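PDB 6JWY: 7,8-dihydro-6-hydroxymethylpterin pyrophosphokinase-dihydropteroate synthase, which probably catalyses two successive steps of folate biosynthesis, ATP-dependent pyrophosphorylation of 6-hydroxymethyl-7,8-dihydropterin and condensation of the product with 4-aminobenzoate to give 7,8-dihydropteroate. Local coordinates for residues Asp482-Asn487 with Asn502-Cys507; Val488-Val493 with Ile514-Lys519; Ser525-His530 with Leu573-Leu578. The protein carries 1 engineered substitution. All coordinates share one frame; numbering follows the deposited sequence.

Contact 1 (Asp482-Asn487 with Asn502-Cys507); sequences DTINYN and NDISAC. With CKL (4-[(2-azanyl-4-oxidanylidene-7,8-dihydro-3~{H}-pteridin-6-yl)methylamino]-~{N}-(5,6-dimethoxypyrimidin-4-yl)benzenesulfonamide), chain C.
Asp482 and Asn502 stand side by side at the C-terminal ends of two neighbouring parallel strands, a clear case of a TIM barrel turning adjacent strand ends toward one ligand. Asp482 sends CG anti to its backbone N (chi1 -171°), so that its carboxylate runs alongside the Asn502 amide, the two planes 39° apart. Its CB lies 3.8 Å from Asn502 ND2. Farther out the carboxylate divides its work: OD1 rests 3.6 Å from the CG2 methyl of Ile504 and accepts from a water, while OD2 accepts from CKL N10 at 2.6 Å in a fairly straight bond (158°). ND2 of Asn502 is near OD2 but badly angled for it, and the amide serves the pterin instead. Its OD1 accepts from CKL N11 at 2.7 Å and its ND2 donates to CKL N1 at 3.1 Å, so both ends of the amide read one edge of the ring system; ND2 also bonds to Asp430.

Behind this polar front, Thr483 N donates to Asn502 O (3.0 Å), and the water on Asp482 OD1 bridges to the same carbonyl while accepting from Ile504 N. Ile484 CG2 packs on Ile504 CG1 at 3.8 Å and also lies against the carboxylate of Asp503. OD1 of Asp503 is gripped by three donors, Ser505 N in an Asx turn, Ser505 OG on the syn lone pair and Cys507 N from above the plane, which should hold that carboxylate firmly. The segments belong to the beta-alpha-beta unit of strand 478-482, helix 486-494 and strand 500-503; strand 525-529 flanks strand 500-503, with Met529 touching Ile504, and Glu448 of helix 448-464 bonds Thr483 OG1.

Contact 2 (Val488-Val493 with Ile514-Lys519); sequences VFKECV and IKLLKK
Leu516 fits against Phe489 and Lys490, and the contact shows how the outer layer of a beta/alpha barrel can be apolar on one side and lysine-rich on the other. The close part is the meeting of Leu516 with the aromatic ring. Phe489 carries its ring anti to the backbone N (chi1 -176°), and its CD2 comes within 3.7 Å of Leu516 CB, which sits in the ring plane at the edge; the two side chains run antiparallel alongside each other. Farther round, Leu517 CD2 approaches Phe489 CZ at 4.1 Å, coming in roughly perpendicular to the Phe489 side chain. On one ring face, offset toward the rim, lies Val493 CB from the next turn of the same helix. Phe489 also touches Ile481 of strand 478-482, which places the ring between helix, sheet and the connection 514-519.

The other side is no farther apart, but it is carried by two partly exposed lysines. Lys490, bent at chi2 (46°), lays its chain across the second branch of Leu516, with CD 3.8 Å from Leu516 CD2 and NZ 3.7 Å from that same methyl, so aliphatic carbon and ammonium alike skirt the leucine. Lys519, extended beyond CG, reaches back to Val493, its NZ donating to Val493 O at 3.2 Å from above the carbonyl plane, 51° out of it. The same NZ is hydrogen-bonded to Tyr524 OH, its stronger partner, and Asp496 offers a long, weak ion pair. Contact between hydrocarbon groups therefore makes up the buried part, while between the two segments the one directed bond comes from Lys519. Because Val493 lies next to the C-terminal end of helix 486-494, a positive charge there probably interacts favourably with the helix dipole.

Contact 3 (Ser525-His530 with Leu573-Leu578); sequences SVVLMH and LFDIGL. With CKL (4-[(2-azanyl-4-oxidanylidene-7,8-dihydro-3~{H}-pteridin-6-yl)methylamino]-~{N}-(5,6-dimethoxypyrimidin-4-yl)benzenesulfonamide), chain C; ACT (acetate ion), chain I.
Met529 and Asp575 lie side by side on one face of two parallel strands, where the backbone bonds and the side-chain bonds to the ligand can be accounted for separately. Four backbone bonds join the segments. Leu573 N donates to Val526 O at 2.8 Å, and Leu528 N returns to Leu573 O at 2.8 Å. Asp575 N reaches Leu528 O only weakly, at 3.0 Å. Past the last paired strand residues His530 N closes on Asp575 O at 2.9 Å.

The carboxylate of Asp575, carried anti to the backbone N (chi1 -178°), satisfies its oxygens differently. OD1 accepts from Gly577 N at 2.9 Å, met from above the carboxylate plane in an Asx turn, and OD2 takes two ligand donors, CKL N3 at 2.5 Å and CKL N11 at 2.8 Å. Met529 CG runs 3.6 Å from Asp575 CG, and its sulfur lies by the same pterin. Alongside, a branch of Val527 meets Leu573.

The ring of His530 is used at both nitrogens: NE2 donates to an oxygen, near the ring plane, of an acetate ion that probably comes from the crystallisation liquor, and ND1 is hydrogen-bonded to Lys582 NZ, which also bonds Ile576 O. Tyr554 stacks edge-to-face on this ring. The chemistry is that of a buried acid facing a guanidine-like edge: one oxygen receives the ring N-H and the amino group together while the other is tied to the backbone, an arrangement consistent with pterin recognition in dihydropteroate synthases.

Read from the N terminus, strand 478-482 ends where contact 1 begins, and helix 486-494 then leads to strand 500-503, whose return closes a beta-alpha-beta loop. Contact 2 starts on that helix, inside the loop of contact 1, and closes only past residue 507, so the two cross; they also touch, with Tyr486 against Leu516 and Thr483 against Phe489. Contact 3 follows in series: strand 525-529 departs, helix 547-564 passes outside, and strand 572-575 comes back beside it. Contacts 1 and 3 share one sheet and both reach the pterin ligand from the C-terminal ends of the sheet's strands, whereas contact 2 ties helix 486-494 to the connection on the barrel's outer side.

Contact 1 (Asp482-Asn487 with Asn502-Cys507)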
loop_
_atom_site.group_PDB
_atom_site.type_symbol
_atom_site.label_atom_id
_atom_site.label_comp_id
_atom_site.label_asym_id
_atom_site.label_seq_id
_atom_site.Cartn_x
_atom_site.Cartn_y
_atom_site.Cartn_z
ATOM N N ASP A 482 0.079 28.716 11.851
ATOM C CA ASP A 482 0.941 28.763 10.687
ATOM C C ASP A 482 1.554 30.159 10.645
ATOM O O ASP A 482 0.968 31.063 10.046
ATOM C CB ASP A 482 0.110 28.534 9.429
ATOM C CG ASP A 482 0.916 28.341 8.161
ATOM O OD1 ASP A 482 2.051 28.872 8.078
ATOM O OD2 ASP A 482 0.397 27.675 7.245
ATOM N N THR A 483 2.731 30.323 11.261
ATOM C CA THR A 483 3.363 31.626 11.354
ATOM C C THR A 483 4.882 31.484 11.339
ATOM O O THR A 483 5.391 30.465 11.800
ATOM C CB THR A 483 2.912 32.354 12.621
ATOM O OG1 THR A 483 3.451 33.655 12.433
ATOM C CG2 THR A 483 3.469 31.803 13.916
ATOM N N ILE A 484 5.588 32.518 10.840
ATOM C CA ILE A 484 7.045 32.600 10.973
ATOM C C ILE A 484 7.429 33.763 11.890
ATOM O O ILE A 484 8.613 34.071 12.021
ATOM C CB ILE A 484 7.776 32.737 9.626
ATOM C CG1 ILE A 484 7.448 34.059 8.925
ATOM C CG2 ILE A 484 7.524 31.546 8.742
ATOM C CD1 ILE A 484 8.244 34.300 7.656
ATOM N N ASN A 485 6.418 34.362 12.543
ATOM C CA ASN A 485 6.519 35.660 13.188
ATOM C C ASN A 485 6.468 35.474 14.702
ATOM O O ASN A 485 5.412 35.226 15.289
ATOM C CB ASN A 485 5.497 36.648 12.608
ATOM C CG ASN A 485 5.346 37.929 13.405
ATOM O OD1 ASN A 485 5.706 37.979 14.582
ATOM N ND2 ASN A 485 4.803 38.980 12.792
ATOM N N TYR A 486 7.647 35.618 15.305
ATOM C CA TYR A 486 7.930 35.624 16.729
ATOM C C TYR A 486 6.853 36.376 17.508
ATOM O O TYR A 486 6.389 35.887 18.526
ATOM C CB TYR A 486 9.281 36.311 16.958
ATOM C CG TYR A 486 9.765 36.294 18.384
ATOM C CD1 TYR A 486 9.277 37.180 19.336
ATOM C CD2 TYR A 486 10.719 35.377 18.793
ATOM C CE1 TYR A 486 9.707 37.143 20.657
ATOM C CE2 TYR A 486 11.181 35.335 20.103
ATOM C CZ TYR A 486 10.665 36.218 21.033
ATOM O OH TYR A 486 11.120 36.145 22.311
ATOM N N ASN A 487 6.513 37.602 17.084
ATOM C CA ASN A 487 5.604 38.417 17.875
ATOM C C ASN A 487 4.240 37.739 17.949
ATOM O O ASN A 487 3.615 37.720 19.013
ATOM C CB ASN A 487 5.467 39.850 17.360
ATOM C CG ASN A 487 6.686 40.712 17.597
ATOM O OD1 ASN A 487 7.433 40.509 18.551
ATOM N ND2 ASN A 487 6.895 41.687 16.737
ATOM N N ASN A 502 3.629 25.995 13.377
ATOM C CA ASN A 502 3.830 25.536 12.003
ATOM C C ASN A 502 4.648 26.622 11.307
ATOM O O ASN A 502 4.100 27.647 10.882
ATOM C CB ASN A 502 2.486 25.267 11.310
ATOM C CG ASN A 502 2.578 24.942 9.837
ATOM O OD1 ASN A 502 3.641 24.597 9.339
ATOM N ND2 ASN A 502 1.477 25.049 9.112
ATOM N N ASP A 503 5.975 26.442 11.302
ATOM C CA ASP A 503 6.907 27.458 10.830
ATOM C C ASP A 503 7.373 27.051 9.437
ATOM O O ASP A 503 8.211 26.178 9.285
ATOM C CB ASP A 503 8.055 27.659 11.820
ATOM C CG ASP A 503 9.014 28.809 11.481
ATOM O OD1 ASP A 503 9.388 28.948 10.283
ATOM O OD2 ASP A 503 9.428 29.551 12.435
ATOM N N ILE A 504 6.822 27.672 8.403
ATOM C CA ILE A 504 7.143 27.211 7.065
ATOM C C ILE A 504 8.560 27.605 6.636
ATOM O O ILE A 504 8.964 27.294 5.518
ATOM C CB ILE A 504 6.099 27.741 6.067
ATOM C CG1 ILE A 504 6.120 29.272 6.022
ATOM C CG2 ILE A 504 4.719 27.169 6.399
ATOM C CD1 ILE A 504 5.754 29.824 4.685
ATOM N N SER A 505 9.326 28.294 7.490
ATOM C CA SER A 505 10.708 28.580 7.137
ATOM C C SER A 505 11.641 27.633 7.900
ATOM O O SER A 505 12.879 27.746 7.842
ATOM C CB SER A 505 11.041 30.018 7.391
ATOM O OG SER A 505 11.413 30.210 8.747
ATOM N N ALA A 506 11.018 26.706 8.639
ATOM C CA ALA A 506 11.745 25.751 9.463
ATOM C C ALA A 506 12.539 26.516 10.525
ATOM O O ALA A 506 13.641 26.138 10.899
ATOM C CB ALA A 506 12.572 24.792 8.610
ATOM N N CYS A 507 11.937 27.589 11.032
ATOM C CA CYS A 507 12.531 28.403 12.082
ATOM C C CYS A 507 13.817 29.085 11.594
ATOM O O CYS A 507 14.644 29.462 12.414
ATOM C CB CYS A 507 12.780 27.555 13.326
ATOM S SG CYS A 507 11.244 26.912 14.059
HETATM C C2 CKL C . 2.820 23.511 6.063
HETATM C C4 CKL C . 2.357 23.217 3.762
HETATM C C5 CKL C . 1.670 24.513 3.686
HETATM C C6 CKL C . 1.646 25.248 4.963
HETATM O O24 CKL C . 1.533 25.616 -5.761
HETATM S S21 CKL C . 0.364 26.301 -5.252
HETATM O O23 CKL C . -0.754 25.493 -5.615
HETATM N N22 CKL C . 0.032 27.774 -5.853
HETATM C C25 CKL C . 0.848 28.518 -6.643
HETATM C C30 CKL C . 0.383 29.736 -7.122
HETATM O O31 CKL C . -0.876 30.185 -6.801
HETATM C C32 CKL C . -1.071 31.103 -5.721
HETATM C C29 CKL C . 1.207 30.485 -7.947
HETATM O O33 CKL C . 0.771 31.694 -8.444
HETATM C C34 CKL C . 1.044 32.103 -9.795
HETATM N N28 CKL C . 2.444 30.013 -8.246
HETATM C C27 CKL C . 2.880 28.832 -7.769
HETATM N N26 CKL C . 2.094 28.085 -6.980
HETATM C C18 CKL C . 0.527 26.590 -3.678
HETATM C C17 CKL C . -0.621 26.861 -2.931
HETATM C C16 CKL C . -0.499 27.124 -1.573
HETATM C C19 CKL C . 1.793 26.614 -3.068
HETATM C C20 CKL C . 1.906 26.877 -1.702
HETATM C C15 CKL C . 0.750 27.112 -0.946
HETATM N N14 CKL C . 0.854 27.353 0.407
HETATM C C13 CKL C . -0.137 27.064 1.454
HETATM C C8 CKL C . 0.524 26.301 2.595
HETATM C C9 CKL C . 0.472 27.067 3.863
HETATM N N10 CKL C . 1.070 26.444 5.000
HETATM N N1 CKL C . 2.201 24.721 6.104
HETATM N N7 CKL C . 1.107 25.040 2.542
HETATM O O12 CKL C . 2.434 22.497 2.741
HETATM N N3 CKL C . 2.900 22.802 4.927
HETATM N N11 CKL C . 3.410 23.021 7.168
HETATM O O HOH W 1 4.531 29.599 8.880
HETATM O O HOH W 2 10.884 32.029 12.054
#

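Contact 2 (Val488-Val493 with Ile514-Lys519)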
loop_
_atom_site.group_PDB
_atom_site.type_symbol
_atom_site.label_atom_id
_atom_site.label_comp_id
_atom_site.label_asym_id
_atom_site.label_seq_id
_atom_site.Cartn_x
_atom_site.Cartn_y
_atom_site.Cartn_z
ATOM N N VAL A 488 3.786 37.199 16.815
ATOM C CA VAL A 488 2.477 36.584 16.802
ATOM C C VAL A 488 2.505 35.318 17.653
ATOM O O VAL A 488 1.598 35.088 18.446
ATOM C CB VAL A 488 1.981 36.295 15.379
ATOM C CG1 VAL A 488 0.619 35.631 15.452
ATOM C CG2 VAL A 488 1.924 37.558 14.528
ATOM N N PHE A 489 3.568 34.516 17.530
ATOM C CA PHE A 489 3.600 33.258 18.257
ATOM C C PHE A 489 3.804 33.526 19.736
ATOM O O PHE A 489 3.321 32.766 20.558
ATOM C CB PHE A 489 4.655 32.300 17.697
ATOM C CG PHE A 489 4.661 30.945 18.351
ATOM C CD1 PHE A 489 3.683 30.000 18.047
ATOM C CD2 PHE A 489 5.628 30.622 19.301
ATOM C CE1 PHE A 489 3.659 28.758 18.681
ATOM C CE2 PHE A 489 5.610 29.378 19.925
ATOM C CZ PHE A 489 4.621 28.452 19.618
ATOM N N LYS A 490 4.528 34.593 20.069
ATOM C CA LYS A 490 4.741 34.961 21.454
ATOM C C LYS A 490 3.397 35.198 22.136
ATOM O O LYS A 490 3.171 34.675 23.234
ATOM C CB LYS A 490 5.610 36.215 21.545
ATOM C CG LYS A 490 5.895 36.748 22.942
ATOM C CD LYS A 490 6.304 35.694 23.912
ATOM C CE LYS A 490 7.120 36.307 25.027
ATOM N NZ LYS A 490 7.901 35.274 25.751
ATOM N N GLU A 491 2.501 35.939 21.466
ATOM C CA GLU A 491 1.255 36.333 22.097
ATOM C C GLU A 491 0.312 35.133 22.264
ATOM O O GLU A 491 -0.371 34.999 23.289
ATOM C CB GLU A 491 0.559 37.426 21.292
ATOM C CG GLU A 491 -0.470 38.176 22.119
ATOM C CD GLU A 491 -1.312 39.144 21.316
ATOM O OE1 GLU A 491 -0.950 39.400 20.147
ATOM O OE2 GLU A 491 -2.327 39.646 21.863
ATOM N N CYS A 492 0.257 34.282 21.229
ATOM C CA CYS A 492 -0.552 33.080 21.260
ATOM C C CYS A 492 -0.141 32.213 22.445
ATOM O O CYS A 492 -0.956 31.700 23.204
ATOM C CB CYS A 492 -0.344 32.309 19.973
ATOM S SG CYS A 492 -1.174 33.143 18.603
ATOM N N VAL A 493 1.154 32.085 22.617
ATOM C CA VAL A 493 1.682 31.133 23.564
ATOM C C VAL A 493 1.473 31.721 24.956
ATOM O O VAL A 493 1.089 31.009 25.870
ATOM C CB VAL A 493 3.135 30.773 23.164
ATOM C CG1 VAL A 493 4.220 31.414 23.989
ATOM C CG2 VAL A 493 3.352 29.289 23.035
ATOM N N ILE A 514 12.526 29.698 18.464
ATOM C CA ILE A 514 12.863 28.457 19.157
ATOM C C ILE A 514 12.839 28.658 20.679
ATOM O O ILE A 514 12.443 27.772 21.402
ATOM C CB ILE A 514 14.205 27.861 18.659
ATOM C CG1 ILE A 514 14.150 27.495 17.175
ATOM C CG2 ILE A 514 14.646 26.676 19.506
ATOM C CD1 ILE A 514 15.498 27.392 16.520
ATOM N N LYS A 515 13.277 29.805 21.186
ATOM C CA LYS A 515 13.109 30.088 22.603
ATOM C C LYS A 515 11.650 29.910 23.037
ATOM O O LYS A 515 11.393 29.524 24.168
ATOM C CB LYS A 515 13.503 31.540 22.888
ATOM C CG LYS A 515 14.990 31.833 22.971
ATOM C CD LYS A 515 15.265 33.322 22.902
ATOM C CE LYS A 515 16.610 33.704 23.476
ATOM N NZ LYS A 515 16.971 35.094 23.123
ATOM N N LEU A 516 10.677 30.187 22.166
ATOM C CA LEU A 516 9.288 30.207 22.598
ATOM C C LEU A 516 8.679 28.800 22.695
ATOM O O LEU A 516 7.570 28.622 23.204
ATOM C CB LEU A 516 8.493 31.126 21.664
ATOM C CG LEU A 516 9.053 32.548 21.500
ATOM C CD1 LEU A 516 8.224 33.323 20.505
ATOM C CD2 LEU A 516 9.104 33.315 22.813
ATOM N N LEU A 517 9.409 27.788 22.220
ATOM C CA LEU A 517 8.944 26.414 22.246
ATOM C C LEU A 517 9.168 25.832 23.642
ATOM O O LEU A 517 8.585 24.805 23.972
ATOM C CB LEU A 517 9.708 25.628 21.174
ATOM C CG LEU A 517 9.448 26.048 19.722
ATOM C CD1 LEU A 517 10.286 25.208 18.749
ATOM C CD2 LEU A 517 7.948 25.988 19.379
ATOM N N LYS A 518 10.016 26.485 24.452
ATOM C CA LYS A 518 10.342 25.994 25.780
ATOM C C LYS A 518 9.767 26.965 26.809
ATOM O O LYS A 518 9.983 28.159 26.733
ATOM C CB LYS A 518 11.861 25.880 25.977
ATOM C CG LYS A 518 12.652 24.989 25.024
ATOM C CD LYS A 518 14.084 25.484 24.786
ATOM C CE LYS A 518 15.080 25.055 25.851
ATOM N NZ LYS A 518 16.169 26.049 26.073
ATOM N N LYS A 519 8.987 26.447 27.755
ATOM C CA LYS A 519 8.686 27.170 28.981
ATOM C C LYS A 519 9.296 26.409 30.159
ATOM O O LYS A 519 10.146 25.546 29.969
ATOM C CB LYS A 519 7.179 27.317 29.157
ATOM C CG LYS A 519 6.552 28.544 28.522
ATOM C CD LYS A 519 5.054 28.567 28.748
ATOM C CE LYS A 519 4.292 29.266 27.641
ATOM N NZ LYS A 519 2.821 29.154 27.819
#

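Contact 3 (Ser525-His530 with Leu573-Leu578)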
loop_
_atom_site.group_PDB
_atom_site.type_symbol
_atom_site.label_atom_id
_atom_site.label_comp_id
_atom_site.label_asym_id
_atom_site.label_seq_id
_atom_site.Cartn_x
_atom_site.Cartn_y
_atom_site.Cartn_z
ATOM N N SER A 525 5.339 21.652 20.398
ATOM C CA SER A 525 5.762 20.951 19.187
ATOM C C SER A 525 5.780 21.931 18.015
ATOM O O SER A 525 5.121 22.981 18.062
ATOM C CB SER A 525 4.838 19.801 18.850
ATOM O OG SER A 525 4.754 18.872 19.912
ATOM N N VAL A 526 6.454 21.512 16.932
ATOM C CA VAL A 526 6.772 22.389 15.832
ATOM C C VAL A 526 6.824 21.546 14.564
ATOM O O VAL A 526 7.395 20.451 14.583
ATOM C CB VAL A 526 8.145 23.024 16.135
ATOM C CG1 VAL A 526 9.215 21.967 16.405
ATOM C CG2 VAL A 526 8.590 24.053 15.096
ATOM N N VAL A 527 6.269 22.092 13.471
ATOM C CA VAL A 527 6.395 21.581 12.115
ATOM C C VAL A 527 7.497 22.362 11.403
ATOM O O VAL A 527 7.393 23.568 11.293
ATOM C CB VAL A 527 5.075 21.784 11.347
ATOM C CG1 VAL A 527 5.139 21.245 9.928
ATOM C CG2 VAL A 527 3.930 21.155 12.085
ATOM N N LEU A 528 8.515 21.674 10.869
ATOM C CA LEU A 528 9.585 22.322 10.125
ATOM C C LEU A 528 9.360 21.992 8.661
ATOM O O LEU A 528 9.409 20.839 8.292
ATOM C CB LEU A 528 10.916 21.686 10.543
ATOM C CG LEU A 528 11.375 21.894 11.986
ATOM C CD1 LEU A 528 12.712 21.177 12.240
ATOM C CD2 LEU A 528 11.457 23.388 12.351
ATOM N N MET A 529 9.147 22.993 7.819
ATOM C CA MET A 529 8.845 22.727 6.417
ATOM C C MET A 529 9.998 23.211 5.532
ATOM O O MET A 529 10.657 24.190 5.854
ATOM C CB MET A 529 7.551 23.450 6.010
ATOM C CG MET A 529 7.026 23.010 4.669
ATOM S SD MET A 529 5.892 24.208 3.958
ATOM C CE MET A 529 7.003 25.462 3.297
ATOM N N HIS A 530 10.224 22.535 4.402
ATOM C CA HIS A 530 11.256 22.958 3.470
ATOM C C HIS A 530 10.660 23.917 2.452
ATOM O O HIS A 530 9.585 23.642 1.901
ATOM C CB HIS A 530 11.826 21.785 2.657
ATOM C CG HIS A 530 12.761 22.263 1.594
ATOM N ND1 HIS A 530 12.338 22.557 0.303
ATOM C CD2 HIS A 530 14.079 22.569 1.644
ATOM C CE1 HIS A 530 13.360 22.986 -0.410
ATOM N NE2 HIS A 530 14.451 22.995 0.395
ATOM N N LEU A 573 8.106 17.859 13.701
ATOM C CA LEU A 573 7.494 17.217 12.542
ATOM C C LEU A 573 8.142 17.750 11.274
ATOM O O LEU A 573 8.488 18.943 11.207
ATOM C CB LEU A 573 5.987 17.489 12.570
ATOM C CG LEU A 573 5.343 17.193 13.928
ATOM C CD1 LEU A 573 4.206 18.142 14.251
ATOM C CD2 LEU A 573 4.884 15.745 14.028
ATOM N N PHE A 574 8.334 16.841 10.308
ATOM C CA PHE A 574 8.990 17.108 9.035
ATOM C C PHE A 574 7.914 17.371 7.980
ATOM O O PHE A 574 6.897 16.657 7.910
ATOM C CB PHE A 574 9.761 15.880 8.540
ATOM C CG PHE A 574 11.029 15.518 9.268
ATOM C CD1 PHE A 574 11.010 15.125 10.612
ATOM C CD2 PHE A 574 12.243 15.499 8.597
ATOM C CE1 PHE A 574 12.182 14.784 11.288
ATOM C CE2 PHE A 574 13.415 15.187 9.264
ATOM C CZ PHE A 574 13.386 14.833 10.603
ATOM N N ASP A 575 8.189 18.352 7.112
ATOM C CA ASP A 575 7.297 18.658 6.012
ATOM C C ASP A 575 8.160 19.055 4.823
ATOM O O ASP A 575 8.932 20.002 4.896
ATOM C CB ASP A 575 6.230 19.674 6.441
ATOM C CG ASP A 575 5.209 20.031 5.360
ATOM O OD1 ASP A 575 5.376 19.567 4.188
ATOM O OD2 ASP A 575 4.262 20.826 5.681
ATOM N N ILE A 576 8.018 18.299 3.732
ATOM C CA ILE A 576 8.781 18.489 2.507
ATOM C C ILE A 576 8.338 19.745 1.763
ATOM O O ILE A 576 8.931 20.052 0.733
ATOM C CB ILE A 576 8.521 17.285 1.588
ATOM C CG1 ILE A 576 7.036 17.266 1.192
ATOM C CG2 ILE A 576 8.981 16.009 2.288
ATOM C CD1 ILE A 576 6.524 15.970 0.589
ATOM N N GLY A 577 7.236 20.380 2.173
ATOM C CA GLY A 577 6.798 21.615 1.542
ATOM C C GLY A 577 6.400 21.466 0.071
ATOM O O GLY A 577 6.989 22.088 -0.804
ATOM N N LEU A 578 5.348 20.695 -0.207
ATOM C CA LEU A 578 4.935 20.507 -1.587
ATOM C C LEU A 578 4.572 21.863 -2.198
ATOM O O LEU A 578 3.940 22.694 -1.542
ATOM C CB LEU A 578 3.722 19.572 -1.586
ATOM C CG LEU A 578 3.990 18.124 -1.181
ATOM C CD1 LEU A 578 2.695 17.344 -1.228
ATOM C CD2 LEU A 578 5.036 17.480 -2.083
HETATM C C2 CKL C . 2.820 23.511 6.063
HETATM C C4 CKL C . 2.357 23.217 3.762
HETATM C C5 CKL C . 1.670 24.513 3.686
HETATM C C6 CKL C . 1.646 25.248 4.963
HETATM O O24 CKL C . 1.533 25.616 -5.761
HETATM S S21 CKL C . 0.364 26.301 -5.252
HETATM O O23 CKL C . -0.754 25.493 -5.615
HETATM N N22 CKL C . 0.032 27.774 -5.853
HETATM C C25 CKL C . 0.848 28.518 -6.643
HETATM C C30 CKL C . 0.383 29.736 -7.122
HETATM O O31 CKL C . -0.876 30.185 -6.801
HETATM C C32 CKL C . -1.071 31.103 -5.721
HETATM C C29 CKL C . 1.207 30.485 -7.947
HETATM O O33 CKL C . 0.771 31.694 -8.444
HETATM C C34 CKL C . 1.044 32.103 -9.795
HETATM N N28 CKL C . 2.444 30.013 -8.246
HETATM C C27 CKL C . 2.880 28.832 -7.769
HETATM N N26 CKL C . 2.094 28.085 -6.980
HETATM C C18 CKL C . 0.527 26.590 -3.678
HETATM C C17 CKL C . -0.621 26.861 -2.931
HETATM C C16 CKL C . -0.499 27.124 -1.573
HETATM C C19 CKL C . 1.793 26.614 -3.068
HETATM C C20 CKL C . 1.906 26.877 -1.702
HETATM C C15 CKL C . 0.750 27.112 -0.946
HETATM N N14 CKL C . 0.854 27.353 0.407
HETATM C C13 CKL C . -0.137 27.064 1.454
HETATM C C8 CKL C . 0.524 26.301 2.595
HETATM C C9 CKL C . 0.472 27.067 3.863
HETATM N N10 CKL C . 1.070 26.444 5.000
HETATM N N1 CKL C . 2.201 24.721 6.104
HETATM N N7 CKL C . 1.107 25.040 2.542
HETATM O O12 CKL C . 2.434 22.497 2.741
HETATM N N3 CKL C . 2.900 22.802 4.927
HETATM N N11 CKL C . 3.410 23.021 7.168
HETATM C C ACT I . 17.753 23.098 -0.686
HETATM O O ACT I . 17.018 24.103 -0.649
HETATM O OXT ACT I . 18.551 22.848 -1.628
HETATM C CH3 ACT I . 17.705 22.135 0.497
#